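Local coordinates for DUF1285 domain-containing protein (Shewanella baltica, PDB 2RA9) that is of unknown function but, as a DUF1285 family member with a fold of repeated structural motifs, may take part in signal transduction, at residues A[61-64]-A[69-72]; A[74-79]-A[117-122]. One frame throughout, in Å; residues are numbered along the deposited sequence.

Interaction 1: A[61-64]-A[69-72]; sequences YFLI and KVRV. With EDO (1,2-ethanediol), chain C.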
loop_
_atom_site.group_PDB
_atom_site.type_symbol
_atom_site.label_atom_id
_atom_site.label_comp_id
_atom_site.label_asym_id
_atom_site.label_seq_id
_atom_site.Cartn_x
_atom_site.Cartn_y
_atom_site.Cartn_z
ATOM N N TYR A 61 -11.057 -3.989 5.175
ATOM C CA TYR A 61 -10.426 -2.679 5.370
ATOM C C TYR A 61 -11.352 -1.676 6.049
ATOM O O TYR A 61 -12.547 -1.664 5.821
ATOM C CB TYR A 61 -10.011 -2.117 4.018
ATOM C CG TYR A 61 -8.981 -2.960 3.349
ATOM C CD1 TYR A 61 -9.358 -4.022 2.526
ATOM C CD2 TYR A 61 -7.614 -2.680 3.491
ATOM C CE1 TYR A 61 -8.386 -4.794 1.888
ATOM C CE2 TYR A 61 -6.655 -3.435 2.823
ATOM C CZ TYR A 61 -7.042 -4.494 2.061
ATOM O OH TYR A 61 -6.098 -5.236 1.393
ATOM N N PHE A 62 -10.780 -0.878 6.945
ATOM C CA PHE A 62 -11.506 0.080 7.751
ATOM C C PHE A 62 -10.693 1.324 7.960
ATOM O O PHE A 62 -9.463 1.263 7.997
ATOM C CB PHE A 62 -11.784 -0.512 9.172
ATOM C CG PHE A 62 -12.501 -1.823 9.163
ATOM C CD1 PHE A 62 -11.786 -3.002 9.043
ATOM C CD2 PHE A 62 -13.867 -1.873 9.272
ATOM C CE1 PHE A 62 -12.430 -4.212 8.996
ATOM C CE2 PHE A 62 -14.520 -3.112 9.241
ATOM C CZ PHE A 62 -13.799 -4.254 9.049
ATOM N N LEU A 63 -11.392 2.444 8.068
ATOM C CA LEU A 63 -10.842 3.659 8.620
ATOM C C LEU A 63 -11.243 3.659 10.103
ATOM O O LEU A 63 -12.433 3.495 10.445
ATOM C CB LEU A 63 -11.387 4.895 7.908
ATOM C CG LEU A 63 -11.196 4.924 6.402
ATOM C CD1 LEU A 63 -11.795 6.215 5.807
ATOM C CD2 LEU A 63 -9.713 4.806 6.006
ATOM N N ILE A 64 -10.257 3.865 10.961
ATOM C CA ILE A 64 -10.433 3.678 12.374
ATOM C C ILE A 64 -10.122 4.929 13.172
ATOM O O ILE A 64 -8.965 5.377 13.222
ATOM C CB ILE A 64 -9.528 2.483 12.916
ATOM C CG1 ILE A 64 -9.944 1.175 12.255
ATOM C CG2 ILE A 64 -9.641 2.397 14.453
ATOM C CD1 ILE A 64 -11.333 0.667 12.564
ATOM N N LYS A 69 -15.766 4.322 12.952
ATOM C CA LYS A 69 -15.070 3.204 12.381
ATOM C C LYS A 69 -15.893 2.730 11.197
ATOM O O LYS A 69 -17.034 2.328 11.378
ATOM C CB LYS A 69 -14.844 2.072 13.396
ATOM C CG LYS A 69 -14.028 2.508 14.591
ATOM C CD LYS A 69 -13.958 1.435 15.665
ATOM C CE LYS A 69 -13.257 1.899 16.926
ATOM N NZ LYS A 69 -13.883 3.124 17.525
ATOM N N VAL A 70 -15.317 2.838 9.995
ATOM C CA VAL A 70 -16.076 2.633 8.787
ATOM C C VAL A 70 -15.292 1.757 7.792
ATOM O O VAL A 70 -14.096 1.663 7.857
ATOM C CB VAL A 70 -16.498 3.955 8.119
ATOM C CG1 VAL A 70 -17.244 4.851 9.109
ATOM C CG2 VAL A 70 -15.303 4.672 7.527
ATOM N N ARG A 71 -16.037 1.119 6.891
ATOM C CA ARG A 71 -15.472 0.199 5.930
ATOM C C ARG A 71 -14.947 0.913 4.681
ATOM O O ARG A 71 -15.434 1.970 4.281
ATOM C CB ARG A 71 -16.498 -0.832 5.506
ATOM C CG ARG A 71 -16.964 -1.726 6.624
ATOM C CD ARG A 71 -17.928 -2.762 6.084
ATOM N NE ARG A 71 -18.339 -3.772 7.070
ATOM C CZ ARG A 71 -17.686 -4.898 7.355
ATOM N NH1 ARG A 71 -16.545 -5.231 6.757
ATOM N NH2 ARG A 71 -18.194 -5.725 8.260
ATOM N N VAL A 72 -13.923 0.300 4.102
ATOM C CA VAL A 72 -13.353 0.711 2.811
ATOM C C VAL A 72 -13.336 -0.509 1.913
ATOM O O VAL A 72 -12.909 -1.591 2.326
ATOM C CB VAL A 72 -11.917 1.224 2.985
ATOM C CG1 VAL A 72 -11.290 1.684 1.639
ATOM C CG2 VAL A 72 -11.869 2.352 4.036
HETATM C C1 EDO C . -18.426 3.849 16.016
HETATM O O1 EDO C . -18.041 3.632 14.675
HETATM C C2 EDO C . -17.191 4.032 16.877
HETATM O O2 EDO C . -16.600 2.768 17.201
HETATM O O HOH W 1 -12.913 -4.242 2.988
HETATM O O HOH W 2 -14.584 -3.595 5.255
#
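The carbonyl oxygen of Tyr61 takes two hydrogen bonds, one from Val72 N at 3.0 Å and one from water 2, which also accepts a bond from Arg71 NH1. The two segments are the arms of an antiparallel beta hairpin, strands 60-64 and 69-74, which are neighbours in the first of the protein's two mixed sheets. Farther along, Leu63 and Val70 form a regular hydrogen-bonded pair: Leu63 N reaches Val70 O at 2.8 Å, and Val70 N returns a bond to Leu63 O at 3.0 Å. Val70 O is also approached by the CA-H of Phe62.

On one face of the hairpin, Phe62 and Arg71 run side by side, pointing the same way, with ring and guanidinium planes 45° apart. Phe62 CE2 sits over one face of the guanidinium, near its rim, and Arg71 NH1 lies 3.7 Å from Phe62 CZ. Arg71 NH1 also forms a salt bridge with Glu60, so the charged end, bridged to that anion, packs beside the ring. Replacing Phe62 by an alanine takes these ring atoms away, and the guanidinium, still bonded to Glu60 and water 2, would probably lose its apolar neighbour and be left with more room to swing. Ile64 adds its CD1 to the aliphatic stem of Lys69 on this face, 3.8 Å from CG.

The other face is apolar. Leu63 crosses Val72 at about a right angle, and Phe27 of the adjoining strand 27-29 touches both. With its CG anti to the carbonyl carbon (chi1 -56°), Leu63 turns that branch point towards the valine, and its CG meets Val72 CG2 at 3.6 Å.

Interaction 2: A[74-79]-A[117-122]; sequences VEDAPL and SVYLPL. With EDO (1,2-ethanediol), chain F.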
loop_
_atom_site.group_PDB
_atom_site.type_symbol
_atom_site.label_atom_id
_atom_site.label_comp_id
_atom_site.label_asym_id
_atom_site.label_seq_id
_atom_site.Cartn_x
_atom_site.Cartn_y
_atom_site.Cartn_z
ATOM N N VAL A 74 -11.670 -2.332 -1.307
ATOM C CA VAL A 74 -10.355 -2.291 -1.933
ATOM C C VAL A 74 -10.356 -3.329 -3.067
ATOM O O VAL A 74 -10.602 -4.509 -2.844
ATOM C CB VAL A 74 -9.243 -2.587 -0.875
ATOM C CG1 VAL A 74 -7.881 -2.663 -1.538
ATOM C CG2 VAL A 74 -9.233 -1.546 0.214
ATOM N N GLU A 75 -10.126 -2.884 -4.294
ATOM C CA GLU A 75 -10.178 -3.765 -5.448
ATOM C C GLU A 75 -9.036 -4.764 -5.473
ATOM O O GLU A 75 -9.252 -5.933 -5.801
ATOM C CB GLU A 75 -10.161 -2.947 -6.756
ATOM C CG GLU A 75 -10.223 -3.833 -8.029
ATOM C CD GLU A 75 -10.322 -3.070 -9.346
ATOM O OE1 GLU A 75 -10.428 -1.811 -9.390
ATOM O OE2 GLU A 75 -10.296 -3.773 -10.384
ATOM N N ASP A 76 -7.830 -4.298 -5.147
ATOM C CA ASP A 76 -6.608 -5.086 -5.264
ATOM C C ASP A 76 -5.799 -4.859 -3.984
ATOM O O ASP A 76 -6.110 -5.478 -2.977
ATOM C CB ASP A 76 -5.861 -4.704 -6.548
ATOM C CG ASP A 76 -4.721 -5.622 -6.866
ATOM O OD1 ASP A 76 -4.369 -6.512 -6.045
ATOM O OD2 ASP A 76 -4.172 -5.443 -7.978
ATOM N N ALA A 77 -4.833 -3.935 -3.992
ATOM C CA ALA A 77 -4.108 -3.539 -2.794
ATOM C C ALA A 77 -4.493 -2.098 -2.417
ATOM O O ALA A 77 -4.868 -1.275 -3.275
ATOM C CB ALA A 77 -2.631 -3.580 -3.037
ATOM N N PRO A 78 -4.423 -1.777 -1.139
ATOM C CA PRO A 78 -4.861 -0.436 -0.723
ATOM C C PRO A 78 -3.931 0.691 -1.187
ATOM O O PRO A 78 -4.344 1.851 -1.251
ATOM C CB PRO A 78 -4.836 -0.535 0.820
ATOM C CG PRO A 78 -3.917 -1.651 1.124
ATOM C CD PRO A 78 -4.127 -2.628 0.023
ATOM N N LEU A 79 -2.674 0.335 -1.485
ATOM C CA LEU A 79 -1.651 1.301 -1.809
ATOM C C LEU A 79 -0.867 0.805 -3.020
ATOM O O LEU A 79 -0.632 -0.386 -3.160
ATOM C CB LEU A 79 -0.717 1.476 -0.625
ATOM C CG LEU A 79 -1.338 2.185 0.590
ATOM C CD1 LEU A 79 -0.549 1.989 1.810
ATOM C CD2 LEU A 79 -1.581 3.675 0.299
ATOM N N SER A 117 1.225 -9.626 -10.182
ATOM C CA SER A 117 1.714 -8.494 -9.415
ATOM C C SER A 117 2.599 -8.933 -8.262
ATOM O O SER A 117 2.564 -10.076 -7.821
ATOM C CB SER A 117 0.551 -7.700 -8.847
ATOM O OG SER A 117 -0.323 -7.225 -9.847
ATOM N N VAL A 118 3.386 -7.986 -7.763
ATOM C CA VAL A 118 4.191 -8.186 -6.579
ATOM C C VAL A 118 3.702 -7.201 -5.524
ATOM O O VAL A 118 3.391 -6.043 -5.812
ATOM C CB VAL A 118 5.653 -7.951 -6.868
ATOM C CG1 VAL A 118 6.496 -8.046 -5.575
ATOM C CG2 VAL A 118 6.144 -8.956 -7.917
ATOM N N TYR A 119 3.627 -7.701 -4.297
ATOM C CA TYR A 119 3.138 -6.926 -3.151
ATOM C C TYR A 119 4.130 -6.931 -2.016
ATOM O O TYR A 119 4.749 -7.933 -1.768
ATOM C CB TYR A 119 1.801 -7.477 -2.647
ATOM C CG TYR A 119 0.738 -7.567 -3.693
ATOM C CD1 TYR A 119 0.673 -8.658 -4.547
ATOM C CD2 TYR A 119 -0.241 -6.600 -3.813
ATOM C CE1 TYR A 119 -0.305 -8.769 -5.479
ATOM C CE2 TYR A 119 -1.252 -6.701 -4.798
ATOM C CZ TYR A 119 -1.253 -7.766 -5.642
ATOM O OH TYR A 119 -2.238 -7.901 -6.583
ATOM N N LEU A 120 4.290 -5.794 -1.333
ATOM C CA LEU A 120 5.178 -5.704 -0.182
ATOM C C LEU A 120 4.372 -5.373 1.061
ATOM O O LEU A 120 3.470 -4.541 1.003
ATOM C CB LEU A 120 6.269 -4.638 -0.388
ATOM C CG LEU A 120 7.299 -4.909 -1.496
ATOM C CD1 LEU A 120 8.202 -3.704 -1.779
ATOM C CD2 LEU A 120 8.142 -6.162 -1.182
ATOM N N PRO A 121 4.708 -5.979 2.204
ATOM C CA PRO A 121 3.898 -5.712 3.381
ATOM C C PRO A 121 4.324 -4.430 4.100
ATOM O O PRO A 121 5.509 -4.141 4.239
ATOM C CB PRO A 121 4.107 -6.962 4.234
ATOM C CG PRO A 121 5.514 -7.407 3.888
ATOM C CD PRO A 121 5.755 -6.983 2.477
ATOM N N LEU A 122 3.319 -3.648 4.475
ATOM C CA LEU A 122 3.492 -2.383 5.154
ATOM C C LEU A 122 2.822 -2.499 6.513
ATOM O O LEU A 122 2.475 -3.592 6.955
ATOM C CB LEU A 122 2.861 -1.253 4.316
ATOM C CG LEU A 122 3.175 -1.278 2.817
ATOM C CD1 LEU A 122 2.383 -0.258 2.073
ATOM C CD2 LEU A 122 4.674 -1.147 2.532
HETATM C C1 EDO F . 4.150 -5.088 -11.699
HETATM O O1 EDO F . 3.189 -5.908 -12.379
HETATM C C2 EDO F . 4.470 -5.654 -10.320
HETATM O O2 EDO F . 3.327 -5.583 -9.435
HETATM O O HOH W 3 -2.921 -7.390 -9.542
#
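Tyr119 OH donates to Asp76 OD1 at 2.6 Å, meeting the syn lone pair, with the carboxylate and ring planes 66° apart; this is the direct one of two polar links between segments 74-79 and 117-122. Asp76 CG is anti to its backbone N (chi1 -170°), which carries the carboxylate across to the phenol. The second link runs through water 3, which donates to Asp76 OD2 at 2.8 Å and lies 2.6 Å from Ser117 OG. Lys129 of strand 127-130, the neighbour of strand 118-121, forms a salt bridge with the same OD2.

The apolar contacts are few. Ala77 CB lies in the plane of the Tyr119 ring at its edge, 3.8 Å from CE2. Farther along, Leu79 and Leu122 cross at a slant and touch through their CD1 atoms, 3.7 Å apart, beside His103 of strand 102-106.

The loop connects the two sheets, so this contact fastens the connection against the second one. With the phenol at OD1 and both water 3 and Lys129 at OD2, the Asp76 carboxylate has partners at both oxygens and is likely to remain ionised.

In the fold
The chain builds two six-stranded sheets with the same strand order, a repeat in which strands 60-64 and 118-121 occupy equivalent places. Interaction 1 lies within the first sheet, partly buried, its centre about 15 Å from that of the chain; its backbone bonds fix one hairpin. Interaction 2 is buried, its centre about 5 Å from the chain's, and joins the linker between the sheets to the second sheet through side chains: a carboxylate, a phenol and small apolar contacts. Their centres are about 17 Å apart, yet they touch: Tyr61 packs on Val74, at the end of strand 69-74, and on Pro78 of the linker. This adds packing to the covalent continuity of strand and linker.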